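Local atomic coordinates of SAHS4 (Ramazzottius varieornatus, PDB entry 5Z4G), a protein that probably acts as a secreted, heat-soluble molecular shield when water is scarce, and binds zinc ions. Residues E36-F41 with A53-K58; L63-E68 with Y74-S79; L141-T146 with G152-K157. One frame throughout, in Å; residues are numbered along the deposited sequence.

Contact 1 of 3, residues E36-F41 with A53-K58; sequences ENWEAF and ALYNGK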
loop_
_atom_site.group_PDB
_atom_site.type_symbol
_atom_site.label_atom_id
_atom_site.label_comp_id
_atom_site.label_asym_id
_atom_site.label_seq_id
_atom_site.Cartn_x
_atom_site.Cartn_y
_atom_site.Cartn_z
ATOM N N GLU A 36 9.260 -1.127 -10.331
ATOM C CA GLU A 36 9.536 -2.091 -11.395
ATOM C C GLU A 36 8.267 -2.319 -12.210
ATOM O O GLU A 36 7.180 -2.486 -11.641
ATOM C CB GLU A 36 10.034 -3.413 -10.815
ATOM C CG GLU A 36 11.498 -3.720 -11.099
ATOM C CD GLU A 36 11.838 -5.196 -10.935
ATOM O OE1 GLU A 36 12.910 -5.496 -10.369
ATOM O OE2 GLU A 36 11.041 -6.060 -11.365
ATOM N N ASN A 37 8.415 -2.284 -13.538
ATOM C CA ASN A 37 7.310 -2.457 -14.489
ATOM C C ASN A 37 6.238 -1.339 -14.436
ATOM O O ASN A 37 5.103 -1.531 -14.883
ATOM C CB ASN A 37 6.682 -3.858 -14.327
ATOM C CG ASN A 37 6.081 -4.387 -15.613
ATOM O OD1 ASN A 37 6.586 -4.126 -16.705
ATOM N ND2 ASN A 37 5.006 -5.156 -15.486
ATOM N N TRP A 38 6.614 -0.172 -13.909
ATOM C CA TRP A 38 5.700 0.966 -13.766
ATOM C C TRP A 38 5.013 1.401 -15.055
ATOM O O TRP A 38 3.801 1.637 -15.045
ATOM C CB TRP A 38 6.412 2.160 -13.123
ATOM C CG TRP A 38 5.520 3.330 -12.778
ATOM C CD1 TRP A 38 5.628 4.603 -13.257
ATOM C CD2 TRP A 38 4.401 3.334 -11.874
ATOM N NE1 TRP A 38 4.655 5.404 -12.705
ATOM C CE2 TRP A 38 3.890 4.654 -11.851
ATOM C CE3 TRP A 38 3.782 2.352 -11.077
ATOM C CZ2 TRP A 38 2.780 5.021 -11.069
ATOM C CZ3 TRP A 38 2.673 2.716 -10.296
ATOM C CH2 TRP A 38 2.190 4.044 -10.298
ATOM N N GLU A 39 5.779 1.500 -16.149
ATOM C CA GLU A 39 5.236 1.931 -17.441
ATOM C C GLU A 39 4.086 1.027 -17.885
ATOM O O GLU A 39 3.009 1.522 -18.221
ATOM C CB GLU A 39 6.315 2.018 -18.532
ATOM C CG GLU A 39 5.893 2.877 -19.723
ATOM C CD GLU A 39 6.735 2.672 -20.976
ATOM O OE1 GLU A 39 7.073 3.682 -21.621
ATOM O OE2 GLU A 39 7.048 1.516 -21.333
ATOM N N ALA A 40 4.320 -0.285 -17.849
ATOM C CA ALA A 40 3.305 -1.282 -18.210
ATOM C C ALA A 40 2.083 -1.251 -17.281
ATOM O O ALA A 40 0.951 -1.389 -17.757
ATOM C CB ALA A 40 3.914 -2.681 -18.252
ATOM N N PHE A 41 2.320 -1.062 -15.976
ATOM C CA PHE A 41 1.241 -0.981 -14.980
ATOM C C PHE A 41 0.361 0.247 -15.175
ATOM O O PHE A 41 -0.861 0.139 -15.121
ATOM C CB PHE A 41 1.777 -1.041 -13.538
ATOM C CG PHE A 41 0.691 -1.032 -12.484
ATOM C CD1 PHE A 41 0.059 -2.218 -12.106
ATOM C CD2 PHE A 41 0.284 0.164 -11.879
ATOM C CE1 PHE A 41 -0.953 -2.217 -11.144
ATOM C CE2 PHE A 41 -0.724 0.173 -10.918
ATOM C CZ PHE A 41 -1.347 -1.019 -10.550
ATOM N N ALA A 53 1.752 11.302 -11.184
ATOM C CA ALA A 53 2.603 12.368 -10.645
ATOM C C ALA A 53 3.134 12.098 -9.234
ATOM O O ALA A 53 4.228 12.550 -8.887
ATOM C CB ALA A 53 1.858 13.696 -10.682
ATOM N N LEU A 54 2.367 11.358 -8.432
ATOM C CA LEU A 54 2.754 11.071 -7.047
ATOM C C LEU A 54 3.857 10.028 -6.917
ATOM O O LEU A 54 4.458 9.895 -5.849
ATOM C CB LEU A 54 1.536 10.684 -6.188
ATOM C CG LEU A 54 0.633 11.772 -5.578
ATOM C CD1 LEU A 54 1.396 13.023 -5.149
ATOM C CD2 LEU A 54 -0.524 12.134 -6.492
ATOM N N TYR A 55 4.126 9.312 -8.010
ATOM C CA TYR A 55 5.135 8.251 -8.038
ATOM C C TYR A 55 6.263 8.531 -9.034
ATOM O O TYR A 55 7.251 7.798 -9.086
ATOM C CB TYR A 55 4.467 6.888 -8.283
ATOM C CG TYR A 55 3.343 6.605 -7.303
ATOM C CD1 TYR A 55 3.617 6.155 -6.005
ATOM C CD2 TYR A 55 2.007 6.816 -7.663
ATOM C CE1 TYR A 55 2.593 5.910 -5.099
ATOM C CE2 TYR A 55 0.974 6.574 -6.765
ATOM C CZ TYR A 55 1.271 6.120 -5.486
ATOM O OH TYR A 55 0.251 5.878 -4.593
ATOM N N ASN A 56 6.108 9.604 -9.812
ATOM C CA ASN A 56 7.146 10.074 -10.729
ATOM C C ASN A 56 7.934 11.234 -10.117
ATOM O O ASN A 56 7.375 12.073 -9.401
ATOM C CB ASN A 56 6.533 10.486 -12.076
ATOM C CG ASN A 56 6.087 9.292 -12.913
ATOM O OD1 ASN A 56 4.902 9.140 -13.217
ATOM N ND2 ASN A 56 7.035 8.443 -13.292
ATOM N N GLY A 57 9.235 11.267 -10.398
ATOM C CA GLY A 57 10.115 12.338 -9.928
ATOM C C GLY A 57 10.738 12.089 -8.568
ATOM O O GLY A 57 10.906 10.941 -8.148
ATOM N N LYS A 58 11.075 13.179 -7.879
ATOM C CA LYS A 58 11.714 13.115 -6.560
ATOM C C LYS A 58 10.744 12.827 -5.408
ATOM O O LYS A 58 11.184 12.654 -4.271
ATOM C CB LYS A 58 12.506 14.400 -6.279
ATOM C CG LYS A 58 13.879 14.441 -6.942
ATOM C CD LYS A 58 14.730 15.603 -6.442
ATOM C CE LYS A 58 14.568 16.846 -7.305
ATOM N NZ LYS A 58 15.528 17.916 -6.912
#
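W38 and Y55 make the nearest backbone approach of helix start 36-41 to the irregular segment 53-58, yet their CA atoms stay 9.3 Å apart, so side chains alone bridge the gap. The indole of W38 supplies most of the reach: its CG lies anti to the backbone N (chi1 -173°), which swings the six-membered ring out from the first turn of the helix toward Y55. There the outer corner of the indole meets the root and near side of the phenol, with W38 CZ2 3.8 Å from Y55 CB and W38 CH2 3.8 Å from Y55 CD2. The two rings neither stack nor stand edge-to-face; their planes are inclined by 61° and their centroids lie 5.5 Å apart. One face of the Y55 ring is backed by CB of its neighbour L54. N56 brings its amide to the pyrrole edge of W38, but no hydrogen bond forms there. Behind W38, N37 takes the N-cap position; its side chain makes no capping bond, and ND2 bonds instead to the carbonyl of T151. F41, closing the first turn, meets F145 edge-to-face. The segments belong to the pair of short helices, 38-44 and 49-52, and the loop after them, inserted after the first strand, probably the counterpart of the helical lid of fatty-acid-binding proteins. The chemistry is largely apolar: W38 NE1 is covered without a partner in the model, and the start of helix 38-44 and the loop after helix 49-52 meet through dispersion between aromatic groups, with no directional bond to fix their register.

Contact 2 of 3, residues L63-E68 with Y74-S79; sequences LKYWKE and YHVQTS. With ZN (zinc ion), chain C.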
loop_
_atom_site.group_PDB
_atom_site.type_symbol
_atom_site.label_atom_id
_atom_site.label_comp_id
_atom_site.label_asym_id
_atom_site.label_seq_id
_atom_site.Cartn_x
_atom_site.Cartn_y
_atom_site.Cartn_z
ATOM N N LEU A 63 5.189 5.258 4.325
ATOM C CA LEU A 63 4.152 4.328 4.702
ATOM C C LEU A 63 4.394 3.879 6.137
ATOM O O LEU A 63 5.512 3.518 6.493
ATOM C CB LEU A 63 4.217 3.155 3.731
ATOM C CG LEU A 63 3.394 1.908 3.916
ATOM C CD1 LEU A 63 1.919 2.249 3.915
ATOM C CD2 LEU A 63 3.748 1.003 2.745
ATOM N N LYS A 64 3.355 3.907 6.968
ATOM C CA LYS A 64 3.501 3.461 8.352
ATOM C C LYS A 64 2.373 2.514 8.725
ATOM O O LYS A 64 1.209 2.840 8.523
ATOM C CB LYS A 64 3.554 4.659 9.319
ATOM C CG LYS A 64 3.914 4.276 10.757
ATOM C CD LYS A 64 4.361 5.468 11.576
ATOM C CE LYS A 64 3.213 6.119 12.318
ATOM N NZ LYS A 64 3.696 6.755 13.577
ATOM N N TYR A 65 2.735 1.351 9.268
ATOM C CA TYR A 65 1.775 0.383 9.819
ATOM C C TYR A 65 2.109 0.178 11.279
ATOM O O TYR A 65 3.281 -0.008 11.617
ATOM C CB TYR A 65 1.894 -0.974 9.098
ATOM C CG TYR A 65 1.312 -1.005 7.712
ATOM C CD1 TYR A 65 -0.063 -1.154 7.523
ATOM C CD2 TYR A 65 2.136 -0.938 6.585
ATOM C CE1 TYR A 65 -0.614 -1.209 6.248
ATOM C CE2 TYR A 65 1.594 -0.990 5.304
ATOM C CZ TYR A 65 0.222 -1.114 5.145
ATOM O OH TYR A 65 -0.312 -1.138 3.885
ATOM N N TRP A 66 1.099 0.204 12.150
ATOM C CA TRP A 66 1.330 -0.044 13.574
ATOM C C TRP A 66 0.126 -0.668 14.254
ATOM O O TRP A 66 -0.999 -0.623 13.731
ATOM C CB TRP A 66 1.828 1.219 14.303
ATOM C CG TRP A 66 0.820 2.303 14.588
ATOM C CD1 TRP A 66 0.208 2.560 15.793
ATOM C CD2 TRP A 66 0.386 3.336 13.694
ATOM N NE1 TRP A 66 -0.613 3.660 15.685
ATOM C CE2 TRP A 66 -0.517 4.166 14.417
ATOM C CE3 TRP A 66 0.640 3.627 12.344
ATOM C CZ2 TRP A 66 -1.159 5.270 13.832
ATOM C CZ3 TRP A 66 0.000 4.733 11.760
ATOM C CH2 TRP A 66 -0.883 5.540 12.510
ATOM N N LYS A 67 0.386 -1.280 15.404
ATOM C CA LYS A 67 -0.635 -1.907 16.220
ATOM C C LYS A 67 -0.356 -1.518 17.660
ATOM O O LYS A 67 0.750 -1.735 18.159
ATOM C CB LYS A 67 -0.565 -3.430 16.049
ATOM C CG LYS A 67 -1.509 -4.231 16.937
ATOM C CD LYS A 67 -2.774 -4.632 16.213
ATOM C CE LYS A 67 -3.622 -5.550 17.073
ATOM N NZ LYS A 67 -4.436 -6.497 16.260
ATOM N N GLU A 68 -1.339 -0.925 18.323
ATOM C CA GLU A 68 -1.201 -0.725 19.770
ATOM C C GLU A 68 -1.715 -1.936 20.546
ATOM O O GLU A 68 -2.729 -2.536 20.176
ATOM C CB GLU A 68 -1.798 0.592 20.277
ATOM C CG GLU A 68 -3.246 0.862 19.920
ATOM C CD GLU A 68 -3.412 1.925 18.853
ATOM O OE1 GLU A 68 -2.444 2.671 18.583
ATOM O OE2 GLU A 68 -4.524 2.011 18.284
ATOM N N TYR A 74 -5.485 -2.547 13.388
ATOM C CA TYR A 74 -4.212 -1.990 12.944
ATOM C C TYR A 74 -4.426 -0.587 12.431
ATOM O O TYR A 74 -5.533 -0.240 12.017
ATOM C CB TYR A 74 -3.616 -2.848 11.808
ATOM C CG TYR A 74 -3.163 -4.201 12.278
ATOM C CD1 TYR A 74 -4.057 -5.274 12.362
ATOM C CD2 TYR A 74 -1.841 -4.402 12.692
ATOM C CE1 TYR A 74 -3.639 -6.510 12.836
ATOM C CE2 TYR A 74 -1.411 -5.634 13.149
ATOM C CZ TYR A 74 -2.313 -6.687 13.219
ATOM O OH TYR A 74 -1.907 -7.917 13.678
ATOM N N HIS A 75 -3.363 0.211 12.445
ATOM C CA HIS A 75 -3.379 1.538 11.842
ATOM C C HIS A 75 -2.427 1.609 10.663
ATOM O O HIS A 75 -1.378 0.953 10.648
ATOM C CB HIS A 75 -2.948 2.579 12.857
ATOM C CG HIS A 75 -4.004 2.931 13.854
ATOM N ND1 HIS A 75 -4.866 3.990 13.674
ATOM C CD2 HIS A 75 -4.341 2.366 15.036
ATOM C CE1 HIS A 75 -5.695 4.058 14.700
ATOM N NE2 HIS A 75 -5.396 3.085 15.543
ATOM N N VAL A 76 -2.802 2.430 9.689
ATOM C CA VAL A 76 -1.964 2.719 8.529
ATOM C C VAL A 76 -2.012 4.213 8.257
ATOM O O VAL A 76 -3.063 4.848 8.393
ATOM C CB VAL A 76 -2.354 1.885 7.269
ATOM C CG1 VAL A 76 -3.824 2.087 6.889
ATOM C CG2 VAL A 76 -1.432 2.184 6.081
ATOM N N GLN A 77 -0.863 4.757 7.877
ATOM C CA GLN A 77 -0.751 6.136 7.480
ATOM C C GLN A 77 0.188 6.203 6.295
ATOM O O GLN A 77 1.274 5.611 6.326
ATOM C CB GLN A 77 -0.223 6.979 8.642
ATOM C CG GLN A 77 -0.081 8.459 8.342
ATOM C CD GLN A 77 0.651 9.174 9.449
ATOM O OE1 GLN A 77 1.865 9.020 9.610
ATOM N NE2 GLN A 77 -0.082 9.959 10.226
ATOM N N THR A 78 -0.252 6.876 5.235
ATOM C CA THR A 78 0.616 7.174 4.106
ATOM C C THR A 78 0.674 8.676 3.922
ATOM O O THR A 78 -0.312 9.387 4.134
ATOM C CB THR A 78 0.168 6.523 2.776
ATOM O OG1 THR A 78 -1.137 6.984 2.421
ATOM C CG2 THR A 78 0.163 5.021 2.872
ATOM N N SER A 79 1.848 9.153 3.550
ATOM C CA SER A 79 2.025 10.563 3.224
ATOM C C SER A 79 2.974 10.704 2.061
ATOM O O SER A 79 3.818 9.835 1.820
ATOM C CB SER A 79 2.504 11.365 4.436
ATOM O OG SER A 79 3.729 10.873 4.936
HETATM ZN ZN ZN C . -6.447 2.716 17.286
HETATM O O HOH W 1 -8.166 3.837 16.812
HETATM O O HOH W 2 -5.647 4.712 18.154
#
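W66 and H75 face each other as a hydrogen-bonded antiparallel pair, and the indole lies like a plate beneath the root of the histidine. H75 CB sits over the centre of the six-membered ring, 3.3 Å from its centroid, a close CH-pi contact. The chi1 of W66, 75°, folds the ring across the strand to reach it. The imidazole is nearly parallel to the five-membered ring, 13° between planes, but is slid aside so the rings barely overlap. K64 CE covers the other face of the indole, and Q77 CB meets its edge. With its root pressed on the indole, H75 presents NE2 to zinc at 2.1 Å. E68, just beyond the end of the partner strand, binds the same ion through OE2 at 2.3 Å, its carboxylate turned steeply against the imidazole plane; E71 and H73 from the connecting loop and two waters complete six ligands. On the other side of the strand from the metal, K67 bends at chi2 (98°) and lays its chain over the phenol of Y74: CD rests above the ring centre, and NZ stands 4.0 Å from the centroid in an off-centre cation-pi contact. On the face bearing L63 and Y65, V76 CG2 packs over the Y65 ring, 3.5 Å from CE1. Backbone bonds pair K64 with Q77 and W66 with H75, the straightest being H75 N to W66 O at 2.8 Å. The metal thus ties the two strands together at the turn end of the hairpin. Strand 26-30 bonds to the L63 side through W28 and G26, while strand 86-91 flanks 74-79, with E88 accepting a bond from Q77 NE2; W24 and Y134 meet the Y65 ring edge-to-face.

Contact 3 of 3, residues L141-T146 with G152-K157; sequences LEQTFT and GKRWYK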
loop_
_atom_site.group_PDB
_atom_site.type_symbol
_atom_site.label_atom_id
_atom_site.label_comp_id
_atom_site.label_asym_id
_atom_site.label_seq_id
_atom_site.Cartn_x
_atom_site.Cartn_y
_atom_site.Cartn_z
ATOM N N LEU A 141 11.320 -3.639 2.497
ATOM C CA LEU A 141 9.952 -4.033 2.171
ATOM C C LEU A 141 9.733 -3.996 0.667
ATOM O O LEU A 141 10.102 -3.020 -0.003
ATOM C CB LEU A 141 8.933 -3.136 2.891
ATOM C CG LEU A 141 7.440 -3.505 2.739
ATOM C CD1 LEU A 141 6.698 -3.227 4.039
ATOM C CD2 LEU A 141 6.801 -2.781 1.566
ATOM N N GLU A 142 9.134 -5.067 0.142
ATOM C CA GLU A 142 8.694 -5.122 -1.251
ATOM C C GLU A 142 7.170 -5.041 -1.284
ATOM O O GLU A 142 6.489 -5.837 -0.637
ATOM C CB GLU A 142 9.179 -6.416 -1.942
ATOM C CG GLU A 142 8.998 -6.436 -3.467
ATOM C CD GLU A 142 9.519 -7.702 -4.154
ATOM O OE1 GLU A 142 9.070 -7.997 -5.283
ATOM O OE2 GLU A 142 10.375 -8.417 -3.589
ATOM N N GLN A 143 6.652 -4.074 -2.030
ATOM C CA GLN A 143 5.216 -3.898 -2.245
ATOM C C GLN A 143 4.910 -4.306 -3.684
ATOM O O GLN A 143 5.362 -3.666 -4.626
ATOM C CB GLN A 143 4.827 -2.439 -1.982
ATOM C CG GLN A 143 3.359 -2.096 -2.222
ATOM C CD GLN A 143 3.103 -0.594 -2.261
ATOM O OE1 GLN A 143 3.918 0.175 -2.775
ATOM N NE2 GLN A 143 1.956 -0.172 -1.745
ATOM N N THR A 144 4.174 -5.392 -3.843
ATOM C CA THR A 144 3.839 -5.908 -5.161
ATOM C C THR A 144 2.374 -5.573 -5.396
ATOM O O THR A 144 1.552 -5.759 -4.509
ATOM C CB THR A 144 4.112 -7.434 -5.215
ATOM O OG1 THR A 144 5.477 -7.687 -4.863
ATOM C CG2 THR A 144 3.868 -8.023 -6.589
ATOM N N PHE A 145 2.037 -5.064 -6.576
ATOM C CA PHE A 145 0.649 -4.713 -6.876
ATOM C C PHE A 145 0.261 -5.181 -8.266
ATOM O O PHE A 145 1.001 -4.955 -9.228
ATOM C CB PHE A 145 0.377 -3.207 -6.691
ATOM C CG PHE A 145 1.478 -2.313 -7.183
ATOM C CD1 PHE A 145 2.532 -1.950 -6.334
ATOM C CD2 PHE A 145 1.452 -1.797 -8.480
ATOM C CE1 PHE A 145 3.541 -1.112 -6.779
ATOM C CE2 PHE A 145 2.465 -0.964 -8.925
ATOM C CZ PHE A 145 3.507 -0.623 -8.076
ATOM N N THR A 146 -0.895 -5.834 -8.354
ATOM C CA THR A 146 -1.381 -6.385 -9.616
ATOM C C THR A 146 -2.775 -5.862 -9.889
ATOM O O THR A 146 -3.637 -5.924 -9.011
ATOM C CB THR A 146 -1.381 -7.926 -9.586
ATOM O OG1 THR A 146 -0.065 -8.387 -9.251
ATOM C CG2 THR A 146 -1.812 -8.526 -10.951
ATOM N N GLY A 152 3.274 -4.538 -10.843
ATOM C CA GLY A 152 4.371 -3.639 -10.520
ATOM C C GLY A 152 4.949 -3.977 -9.157
ATOM O O GLY A 152 4.301 -4.629 -8.349
ATOM N N LYS A 153 6.181 -3.551 -8.904
ATOM C CA LYS A 153 6.824 -3.809 -7.614
ATOM C C LYS A 153 7.553 -2.564 -7.167
ATOM O O LYS A 153 8.317 -1.974 -7.924
ATOM C CB LYS A 153 7.797 -4.996 -7.693
ATOM C CG LYS A 153 7.191 -6.306 -8.180
ATOM C CD LYS A 153 8.249 -7.354 -8.477
ATOM C CE LYS A 153 7.619 -8.614 -9.058
ATOM N NZ LYS A 153 8.543 -9.782 -8.978
ATOM N N ARG A 154 7.299 -2.160 -5.932
ATOM C CA ARG A 154 7.985 -1.018 -5.343
ATOM C C ARG A 154 8.711 -1.419 -4.074
ATOM O O ARG A 154 8.195 -2.210 -3.270
ATOM C CB ARG A 154 6.984 0.075 -5.026
ATOM C CG ARG A 154 7.616 1.433 -4.896
ATOM C CD ARG A 154 6.555 2.437 -4.576
ATOM N NE ARG A 154 7.039 3.780 -4.839
ATOM C CZ ARG A 154 6.490 4.875 -4.334
ATOM N NH1 ARG A 154 5.458 4.776 -3.502
ATOM N NH2 ARG A 154 6.994 6.061 -4.637
ATOM N N TRP A 155 9.906 -0.863 -3.889
ATOM C CA TRP A 155 10.716 -1.145 -2.707
ATOM C C TRP A 155 10.797 0.040 -1.760
ATOM O O TRP A 155 10.820 1.198 -2.188
ATOM C CB TRP A 155 12.121 -1.609 -3.100
ATOM C CG TRP A 155 12.119 -2.973 -3.728
ATOM C CD1 TRP A 155 12.326 -4.166 -3.095
ATOM C CD2 TRP A 155 11.875 -3.286 -5.105
ATOM N NE1 TRP A 155 12.235 -5.205 -3.994
ATOM C CE2 TRP A 155 11.960 -4.694 -5.234
ATOM C CE3 TRP A 155 11.601 -2.513 -6.246
ATOM C CZ2 TRP A 155 11.780 -5.350 -6.460
ATOM C CZ3 TRP A 155 11.422 -3.168 -7.471
ATOM C CH2 TRP A 155 11.512 -4.574 -7.563
ATOM N N TYR A 156 10.833 -0.283 -0.469
ATOM C CA TYR A 156 10.913 0.704 0.611
ATOM C C TYR A 156 12.011 0.303 1.581
ATOM O O TYR A 156 12.307 -0.887 1.724
ATOM C CB TYR A 156 9.601 0.758 1.407
ATOM C CG TYR A 156 8.373 1.191 0.635
ATOM C CD1 TYR A 156 7.739 0.321 -0.269
ATOM C CD2 TYR A 156 7.813 2.455 0.833
ATOM C CE1 TYR A 156 6.627 0.720 -0.978
ATOM C CE2 TYR A 156 6.695 2.869 0.121
ATOM C CZ TYR A 156 6.094 1.984 -0.772
ATOM O OH TYR A 156 4.967 2.333 -1.497
ATOM N N LYS A 157 12.584 1.303 2.253
ATOM C CA LYS A 157 13.558 1.110 3.328
ATOM C C LYS A 157 12.921 1.506 4.639
ATOM O O LYS A 157 12.192 2.503 4.700
ATOM C CB LYS A 157 14.805 1.979 3.094
ATOM C CG LYS A 157 15.709 1.544 1.948
ATOM C CD LYS A 157 16.366 0.180 2.148
ATOM C CE LYS A 157 17.508 0.179 3.152
ATOM N NZ LYS A 157 18.197 -1.143 3.167
#
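Q143 and Y156 join the two strands on the crowded face of this hairpin, where Y156 OH gives its hydrogen to Q143 OE1 at 2.7 Å. The oxygen comes to the edge of the phenol ring, but the hydroxyl approaches from 42° out of the amide plane, and amide and ring are turned 69° apart. R154 NH1 donates to the same hydroxyl over a longer 3.2 Å, tilted from the guanidinium plane, so Y156 OH both receives and gives. Further along this face, L141 CD2 lies alongside Y156 CD1 at 3.7 Å. At the far end F145, with chi1 at 40°, lays one face of its ring over G152, with G152 O above the ring centre and G152 CA 4.1 Å from the centroid in a CH-pi contact; the bare glycine backbone lets the phenyl settle on the neighbouring strand. Six backbone bonds lock L141 to Y156, Q143 to R154 and F145 to G152, the shortest from Q143 N to R154 O at 2.7 Å. The other face is looser. E142 runs alongside one conformer of the W155 indole, its CG 3.5 Å from W155 NE1, with carboxylate and ring planes not far from parallel. E142 and K153 cross at a slant, their charges too far apart for a salt bridge: E142 OE1 is 4.1 Å from K153 NZ and nearer to K153 CD, at 3.4 Å. T144 lies beside the lysine chain. Inside, the polar ends have further partners: Q143 NE2 bonds to Y134 OH, and R154 NH1 to T61 OG1. R154 and Y156 recall the Arg-x-Tyr pair that holds the carboxylate of the lipid in fatty-acid-binding proteins. Here the relay from guanidinium to hydroxyl to amide would probably polarise the phenol and fix its rotation.

From the N terminus, contact 1 closes first, drawing the loop after helix 49-52 back to helix 38-44 across the helical region. Contact 2 follows, closing the hairpin of strands 62-66 and 74-79 around its zinc-binding loop, and contact 3 closes the last hairpin, 140-147 with 150-159. The three are in series; none nests within or crosses another. Contacts 1 and 3 touch: E36 bonds to the backbone of K153, F41 packs on F145 and Y55 on R154, tying the helical region to the final hairpin. Contact 2 lies on the opposite side of the chain's centre from contact 1, and strand 26-30 joins its hairpin to that of contact 3 in one antiparallel sheet.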